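Local coordinates for polar amino acid ABC uptake transporter substrate binding protein (Streptococcus thermophilus LMG 18311, PDB 3HV1) that probably captures a polar amino acid outside the cell and delivers it to an ABC importer, as solute-binding proteins of family 3 do, at residues A[110-115]-A[197-202]; A[131-136]-A[179-184]. All coordinates share one frame; numbering follows the deposited sequence.

Contact 1 of 2, residues A[110-115]-A[197-202]; sequences VLVTKK and DQYNVM
Chi1 of 168° swings the Leu111 branch away from its own N, and a chi3 of -86° folds the selenomethionine Met202 back, so that the two chains run side by side and Leu111 CD2 meets Met202 CE at 3.5 Å. They sit on neighbouring antiparallel strands, 105-114 and 199-203, in the sheet of one lobe of a family 3 solute-binding protein. Leu111 with Met202 and Thr113 with Asn200 are the hydrogen-bonded pairs. Leu111 N lies 2.7 Å from Met202 O, and Met202 N returns a bond to Leu111 O. Val112 with Val201 is the intervening non-hydrogen-bonded pair, on the face that carries helices 164-173 and 183-192. There the Val201 CG1 methyl reaches Val110 CG2 at 3.7 Å, and Val112 CG1 comes obliquely to the Tyr199 ring, 3.9 Å from CD1. Lys114 CG also approaches this ring obliquely, 3.8 Å from CE1; Tyr199 OH and Lys114 NZ both end on Asn172, through its OD1 and its O. On the opposite face, which carries Leu111, Thr113, Asn200 and Met202, the Met202 chain crosses Thr113 at about a right angle, with CE 3.7 Å from Thr113 OG1; that hydroxyl is hydrogen-bonded to Ile119 O. The pairing ends where Lys115 N gives a hydrogen bond of 2.8 Å to Gln198 O, and the Lys115 side chain runs on to place CE 3.1 Å from Asp197 O.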
ATOM      1  N   VAL A 110     -15.073  13.994   5.161  1.00 18.22           N
ATOM      2  CA  VAL A 110     -15.604  13.558   6.444  1.00 17.55           C
ATOM      3  C   VAL A 110     -16.910  14.294   6.678  1.00 18.56           C
ATOM      4  O   VAL A 110     -17.087  15.418   6.201  1.00 17.06           O
ATOM      5  CB  VAL A 110     -14.653  13.878   7.619  1.00 16.70           C
ATOM      6  CG1 VAL A 110     -13.379  13.035   7.499  1.00 15.85           C
ATOM      7  CG2 VAL A 110     -14.328  15.367   7.650  1.00 16.55           C
ATOM      8  N   LEU A 111     -17.834  13.639   7.373  1.00 19.48           N
ATOM      9  CA  LEU A 111     -19.111  14.251   7.705  1.00 18.24           C
ATOM     10  C   LEU A 111     -18.923  14.787   9.117  1.00 18.33           C
ATOM     11  O   LEU A 111     -18.535  14.046  10.021  1.00 20.18           O
ATOM     12  CB  LEU A 111     -20.238  13.214   7.698  1.00 18.02           C
ATOM     13  CG  LEU A 111     -21.554  13.704   8.312  1.00 18.95           C
ATOM     14  CD1 LEU A 111     -22.196  14.751   7.408  1.00 17.74           C
ATOM     15  CD2 LEU A 111     -22.494  12.531   8.525  1.00 21.85           C
ATOM     16  N   VAL A 112     -19.189  16.070   9.308  1.00 17.62           N
ATOM     17  CA  VAL A 112     -19.026  16.676  10.620  1.00 18.43           C
ATOM     18  C   VAL A 112     -20.370  17.079  11.201  1.00 18.36           C
ATOM     19  O   VAL A 112     -21.188  17.708  10.532  1.00 16.11           O
ATOM     20  CB  VAL A 112     -18.128  17.925  10.538  1.00 16.02           C
ATOM     21  CG1 VAL A 112     -17.983  18.572  11.915  1.00 20.60           C
ATOM     22  CG2 VAL A 112     -16.779  17.539   9.966  1.00 18.80           C
ATOM     23  N   THR A 113     -20.603  16.693  12.446  1.00 15.93           N
ATOM     24  CA  THR A 113     -21.842  17.062  13.096  1.00 17.25           C
ATOM     25  C   THR A 113     -21.494  17.386  14.530  1.00 17.97           C
ATOM     26  O   THR A 113     -20.447  16.970  15.028  1.00 16.07           O
ATOM     27  CB  THR A 113     -22.882  15.921  13.095  1.00 17.92           C
ATOM     28  OG1 THR A 113     -22.401  14.838  13.900  1.00 19.08           O
ATOM     29  CG2 THR A 113     -23.150  15.438  11.679  1.00 16.62           C
ATOM     30  N   LYS A 114     -22.352  18.158  15.186  1.00 16.35           N
ATOM     31  CA  LYS A 114     -22.110  18.486  16.581  1.00 16.56           C
ATOM     32  C   LYS A 114     -22.466  17.231  17.367  1.00 16.92           C
ATOM     33  O   LYS A 114     -23.423  16.538  17.022  1.00 16.77           O
ATOM     34  CB  LYS A 114     -23.002  19.642  17.034  1.00 17.14           C
ATOM     35  CG  LYS A 114     -22.757  20.956  16.322  1.00 21.59           C
ATOM     36  CD  LYS A 114     -23.307  22.132  17.129  1.00 23.41           C
ATOM     37  CE  LYS A 114     -24.821  22.052  17.325  1.00 24.61           C
ATOM     38  NZ  LYS A 114     -25.311  23.187  18.169  1.00 25.73           N
ATOM     39  N   LYS A 115     -21.704  16.926  18.411  1.00 17.72           N
ATOM     40  CA  LYS A 115     -22.014  15.751  19.212  1.00 18.08           C
ATOM     41  C   LYS A 115     -23.401  15.909  19.833  1.00 19.58           C
ATOM     42  O   LYS A 115     -24.097  14.919  20.065  1.00 17.64           O
ATOM     43  CB  LYS A 115     -20.969  15.542  20.310  1.00 18.32           C
ATOM     44  CG  LYS A 115     -19.666  14.911  19.802  1.00 19.64           C
ATOM     45  CD  LYS A 115     -18.684  14.637  20.937  1.00 20.63           C
ATOM     46  CE  LYS A 115     -17.340  14.108  20.416  1.00 23.51           C
ATOM     47  NZ  LYS A 115     -17.485  12.801  19.720  1.00 26.20           N
ATOM     48  N   ASP A 197     -13.415  18.076  20.281  1.00 16.79           N
ATOM     49  CA  ASP A 197     -14.173  17.092  21.053  1.00 19.68           C
ATOM     50  C   ASP A 197     -15.660  17.371  21.214  1.00 18.75           C
ATOM     51  O   ASP A 197     -16.344  16.656  21.940  1.00 17.63           O
ATOM     52  CB  ASP A 197     -13.535  16.848  22.429  1.00 22.91           C
ATOM     53  CG  ASP A 197     -13.322  18.116  23.212  1.00 26.46           C
ATOM     54  OD1 ASP A 197     -13.951  19.146  22.888  1.00 31.20           O
ATOM     55  OD2 ASP A 197     -12.515  18.078  24.169  1.00 32.18           O
ATOM     56  N   GLN A 198     -16.162  18.408  20.553  1.00 17.58           N
ATOM     57  CA  GLN A 198     -17.590  18.699  20.608  1.00 16.50           C
ATOM     58  C   GLN A 198     -18.246  18.259  19.297  1.00 16.81           C
ATOM     59  O   GLN A 198     -19.436  18.478  19.085  1.00 14.54           O
ATOM     60  CB  GLN A 198     -17.834  20.198  20.841  1.00 15.08           C
ATOM     61  CG  GLN A 198     -17.458  20.658  22.246  1.00 18.08           C
ATOM     62  CD  GLN A 198     -17.653  22.151  22.449  1.00 24.72           C
ATOM     63  OE1 GLN A 198     -18.770  22.660  22.372  1.00 30.08           O
ATOM     64  NE2 GLN A 198     -16.563  22.857  22.705  1.00 25.02           N
ATOM     65  N   TYR A 199     -17.466  17.624  18.423  1.00 17.03           N
ATOM     66  CA  TYR A 199     -17.975  17.182  17.118  1.00 15.91           C
ATOM     67  C   TYR A 199     -17.663  15.742  16.773  1.00 17.26           C
ATOM     68  O   TYR A 199     -16.661  15.187  17.221  1.00 19.65           O
ATOM     69  CB  TYR A 199     -17.360  18.024  15.998  1.00 16.48           C
ATOM     70  CG  TYR A 199     -17.637  19.486  16.110  1.00 15.34           C
ATOM     71  CD1 TYR A 199     -18.726  20.058  15.453  1.00 15.34           C
ATOM     72  CD2 TYR A 199     -16.835  20.300  16.911  1.00 13.70           C
ATOM     73  CE1 TYR A 199     -19.012  21.405  15.593  1.00 17.33           C
ATOM     74  CE2 TYR A 199     -17.111  21.646  17.060  1.00 17.62           C
ATOM     75  CZ  TYR A 199     -18.203  22.193  16.397  1.00 17.34           C
ATOM     76  OH  TYR A 199     -18.483  23.525  16.544  1.00 20.46           O
ATOM     77  N   ASN A 200     -18.526  15.158  15.947  1.00 17.40           N
ATOM     78  CA  ASN A 200     -18.321  13.806  15.428  1.00 17.01           C
ATOM     79  C   ASN A 200     -17.726  14.100  14.047  1.00 18.36           C
ATOM     80  O   ASN A 200     -18.352  14.796  13.253  1.00 18.69           O
ATOM     81  CB  ASN A 200     -19.649  13.077  15.210  1.00 16.73           C
ATOM     82  CG  ASN A 200     -20.365  12.750  16.501  1.00 15.00           C
ATOM     83  OD1 ASN A 200     -21.579  12.921  16.608  1.00 21.84           O
ATOM     84  ND2 ASN A 200     -19.624  12.269  17.482  1.00 15.63           N
ATOM     85  N   VAL A 201     -16.525  13.604  13.782  1.00 15.93           N
ATOM     86  CA  VAL A 201     -15.879  13.803  12.492  1.00 16.54           C
ATOM     87  C   VAL A 201     -15.722  12.392  11.975  1.00 18.36           C
ATOM     88  O   VAL A 201     -14.832  11.653  12.406  1.00 18.07           O
ATOM     89  CB  VAL A 201     -14.511  14.452  12.651  1.00 16.35           C
ATOM     90  CG1 VAL A 201     -13.926  14.767  11.277  1.00 18.22           C
ATOM     91  CG2 VAL A 201     -14.644  15.705  13.507  1.00 17.18           C
HETATM   92  N   MSE A 202     -16.609  12.032  11.059  1.00 17.01           N
HETATM   93  CA  MSE A 202     -16.676  10.686  10.526  1.00 19.81           C
HETATM   94  C   MSE A 202     -16.352  10.530   9.049  1.00 19.55           C
HETATM   95  O   MSE A 202     -16.743  11.362   8.233  1.00 20.50           O
HETATM   96  CB  MSE A 202     -18.096  10.154  10.764  1.00 22.48           C
HETATM   97  CG  MSE A 202     -18.664  10.495  12.152  1.00 25.94           C
HETATM   98 SE   MSE A 202     -20.566  10.407  12.335  1.00 37.23          SE
HETATM   99  CE  MSE A 202     -21.041  12.153  11.740  1.00 25.31           C
TER

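Contact 2 of 2, residues A[131-136]-A[179-184]; sequences GAQAGS and LLIDRV
Two parallel strands of the alpha/beta lobe, 130-133 and 178-182, meet here and begin to part before each leads into a helix: a type II turn from Gln133 to Ser136 precedes helix 137-144, and Asp182 is the N-cap residue of helix 183-192. One direct backbone hydrogen bond joins the segments, from Leu180 N to Gly131 O at 2.9 Å. The same oxygen receives a CA-H...O contact from Leu179 and touches its side chain: a chi1 of 166° turns the Leu179 branch to the far side from its N and brings CD1 to 3.5 Å from Gly131 O. One residue further on, the backbones are too far apart for a direct bond, since Gln133 N and Leu180 O stand 4.3 Å apart. A water fills the step. It accepts from Gln133 N at 2.9 Å and donates to Leu180 O at 2.6 Å. Its other hydrogen goes to Ser136 OG at 2.8 Å, and that hydroxyl in turn donates to Gln133 O, closing the turn. Beyond the water, the extended Gln133 chain crosses Ile181, and OE1 lies 3.7 Å from the CD1 methyl. Phe164 of helix 164-173 packs on Gln133, Leu179 and Ile181. With three hydrogen bonds gripping it, the water acts as a structural part of the sheet: it satisfies the backbone N-H and C=O left by the diverging strands and ties the turn before helix 137-144 to strand 178-182.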
ATOM      1  N   GLY A 131     -24.509  20.539   4.501  1.00 26.41           N
ATOM      2  CA  GLY A 131     -23.819  21.666   3.918  1.00 26.79           C
ATOM      3  C   GLY A 131     -22.485  21.205   3.359  1.00 27.90           C
ATOM      4  O   GLY A 131     -21.945  20.189   3.791  1.00 25.28           O
ATOM      5  N   ALA A 132     -21.960  21.942   2.388  1.00 28.55           N
ATOM      6  CA  ALA A 132     -20.677  21.623   1.776  1.00 31.36           C
ATOM      7  C   ALA A 132     -20.079  22.930   1.272  1.00 33.91           C
ATOM      8  O   ALA A 132     -20.803  23.902   1.061  1.00 34.49           O
ATOM      9  CB  ALA A 132     -20.869  20.651   0.628  1.00 30.59           C
ATOM     10  N   GLN A 133     -18.764  22.971   1.093  1.00 36.29           N
ATOM     11  CA  GLN A 133     -18.145  24.197   0.618  1.00 38.90           C
ATOM     12  C   GLN A 133     -18.247  24.258  -0.900  1.00 39.80           C
ATOM     13  O   GLN A 133     -18.041  23.257  -1.592  1.00 40.04           O
ATOM     14  CB  GLN A 133     -16.681  24.286   1.070  1.00 41.73           C
ATOM     15  CG  GLN A 133     -16.226  25.729   1.309  1.00 46.91           C
ATOM     16  CD  GLN A 133     -14.828  25.846   1.907  1.00 50.01           C
ATOM     17  OE1 GLN A 133     -14.513  25.223   2.925  1.00 49.57           O
ATOM     18  NE2 GLN A 133     -13.986  26.664   1.278  1.00 50.72           N
ATOM     19  N   ALA A 134     -18.590  25.433  -1.412  1.00 40.09           N
ATOM     20  CA  ALA A 134     -18.734  25.614  -2.851  1.00 41.26           C
ATOM     21  C   ALA A 134     -17.420  25.361  -3.582  1.00 41.58           C
ATOM     22  O   ALA A 134     -16.351  25.804  -3.147  1.00 39.93           O
ATOM     23  CB  ALA A 134     -19.233  27.021  -3.152  1.00 41.38           C
ATOM     24  N   GLY A 135     -17.508  24.641  -4.694  1.00 43.32           N
ATOM     25  CA  GLY A 135     -16.325  24.343  -5.476  1.00 44.13           C
ATOM     26  C   GLY A 135     -15.315  23.505  -4.721  1.00 44.78           C
ATOM     27  O   GLY A 135     -14.106  23.740  -4.821  1.00 45.13           O
ATOM     28  N   SER A 136     -15.802  22.532  -3.954  1.00 43.33           N
ATOM     29  CA  SER A 136     -14.921  21.649  -3.195  1.00 40.98           C
ATOM     30  C   SER A 136     -15.021  20.236  -3.750  1.00 40.25           C
ATOM     31  O   SER A 136     -15.954  19.915  -4.491  1.00 41.84           O
ATOM     32  CB  SER A 136     -15.308  21.637  -1.712  1.00 40.77           C
ATOM     33  OG  SER A 136     -16.623  21.142  -1.531  1.00 37.56           O
ATOM     34  N   LEU A 179     -22.022  18.753   7.958  1.00 19.28           N
ATOM     35  CA  LEU A 179     -21.136  19.405   7.013  1.00 20.34           C
ATOM     36  C   LEU A 179     -20.199  18.373   6.401  1.00 21.16           C
ATOM     37  O   LEU A 179     -19.617  17.558   7.118  1.00 22.58           O
ATOM     38  CB  LEU A 179     -20.321  20.477   7.750  1.00 22.02           C
ATOM     39  CG  LEU A 179     -19.099  21.086   7.061  1.00 27.39           C
ATOM     40  CD1 LEU A 179     -19.516  21.777   5.772  1.00 26.62           C
ATOM     41  CD2 LEU A 179     -18.437  22.078   8.006  1.00 29.23           C
ATOM     42  N   LEU A 180     -20.057  18.403   5.079  1.00 19.91           N
ATOM     43  CA  LEU A 180     -19.164  17.487   4.375  1.00 20.25           C
ATOM     44  C   LEU A 180     -17.949  18.330   3.977  1.00 19.88           C
ATOM     45  O   LEU A 180     -18.096  19.357   3.320  1.00 19.89           O
ATOM     46  CB  LEU A 180     -19.865  16.923   3.127  1.00 22.00           C
ATOM     47  CG  LEU A 180     -19.145  15.835   2.323  1.00 25.90           C
ATOM     48  CD1 LEU A 180     -19.036  14.579   3.168  1.00 26.69           C
ATOM     49  CD2 LEU A 180     -19.913  15.535   1.030  1.00 26.04           C
ATOM     50  N   ILE A 181     -16.753  17.913   4.380  1.00 20.22           N
ATOM     51  CA  ILE A 181     -15.542  18.674   4.077  1.00 20.05           C
ATOM     52  C   ILE A 181     -14.313  17.767   4.177  1.00 20.06           C
ATOM     53  O   ILE A 181     -14.388  16.691   4.761  1.00 17.93           O
ATOM     54  CB  ILE A 181     -15.400  19.853   5.078  1.00 21.44           C
ATOM     55  CG1 ILE A 181     -14.242  20.766   4.687  1.00 25.64           C
ATOM     56  CG2 ILE A 181     -15.190  19.312   6.483  1.00 20.61           C
ATOM     57  CD1 ILE A 181     -14.509  21.590   3.461  1.00 31.80           C
ATOM     58  N   ASP A 182     -13.188  18.194   3.606  1.00 19.06           N
ATOM     59  CA  ASP A 182     -11.968  17.390   3.666  1.00 19.60           C
ATOM     60  C   ASP A 182     -11.521  17.190   5.110  1.00 17.79           C
ATOM     61  O   ASP A 182     -11.557  18.116   5.911  1.00 19.00           O
ATOM     62  CB  ASP A 182     -10.808  18.067   2.931  1.00 21.18           C
ATOM     63  CG  ASP A 182     -10.995  18.113   1.418  1.00 24.68           C
ATOM     64  OD1 ASP A 182     -10.055  17.705   0.709  1.00 27.78           O
ATOM     65  OD2 ASP A 182     -12.050  18.565   0.947  1.00 24.15           O
ATOM     66  N   ARG A 183     -11.067  15.980   5.416  1.00 18.90           N
ATOM     67  CA  ARG A 183     -10.568  15.655   6.741  1.00 16.98           C
ATOM     68  C   ARG A 183      -9.508  16.682   7.148  1.00 19.15           C
ATOM     69  O   ARG A 183      -9.572  17.229   8.246  1.00 19.80           O
ATOM     70  CB  ARG A 183      -9.944  14.266   6.728  1.00 16.49           C
ATOM     71  CG  ARG A 183      -9.415  13.807   8.070  1.00 19.18           C
ATOM     72  CD  ARG A 183      -8.514  12.601   7.907  1.00 20.14           C
ATOM     73  NE  ARG A 183      -8.163  12.016   9.196  1.00 20.86           N
ATOM     74  CZ  ARG A 183      -7.335  10.988   9.343  1.00 22.04           C
ATOM     75  NH1 ARG A 183      -6.769  10.431   8.279  1.00 23.15           N
ATOM     76  NH2 ARG A 183      -7.094  10.502  10.552  1.00 23.04           N
ATOM     77  N   VAL A 184      -8.537  16.958   6.273  1.00 18.52           N
ATOM     78  CA  VAL A 184      -7.491  17.927   6.628  1.00 17.97           C
ATOM     79  C   VAL A 184      -8.024  19.285   7.099  1.00 18.67           C
ATOM     80  O   VAL A 184      -7.415  19.920   7.959  1.00 20.27           O
ATOM     81  CB  VAL A 184      -6.474  18.206   5.468  1.00 19.99           C
ATOM     82  CG1 VAL A 184      -5.530  17.032   5.306  1.00 18.59           C
ATOM     83  CG2 VAL A 184      -7.211  18.531   4.169  1.00 18.63           C
TER
HETATM   84  O   HOH W   1     -17.586  20.270   0.968  1.00 34.95           O

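In the fold
After the earlier strands and helices, the chain enters strand 105-114, then strand 130-133, helix 137-144, strand 158-161 and helix 164-173 before returning as strand 178-182. That return makes contact 2, closing a loop of 42 intervening residues. Helix 183-192 and strand 199-203 follow, and contact 1 closes the wider loop around it, with 81 residues between its segments; the two loops nest and do not cross. Strand 178-182 also pairs antiparallel with 105-114, where Val112 N and Val110 N face Leu179 O and Ile181 O in probable hydrogen bonds. One sheet therefore runs 130-133, 178-182, 105-114, 199-203: contact 2 joins the first two strands and contact 1 the last two, their centres about 13 Å apart.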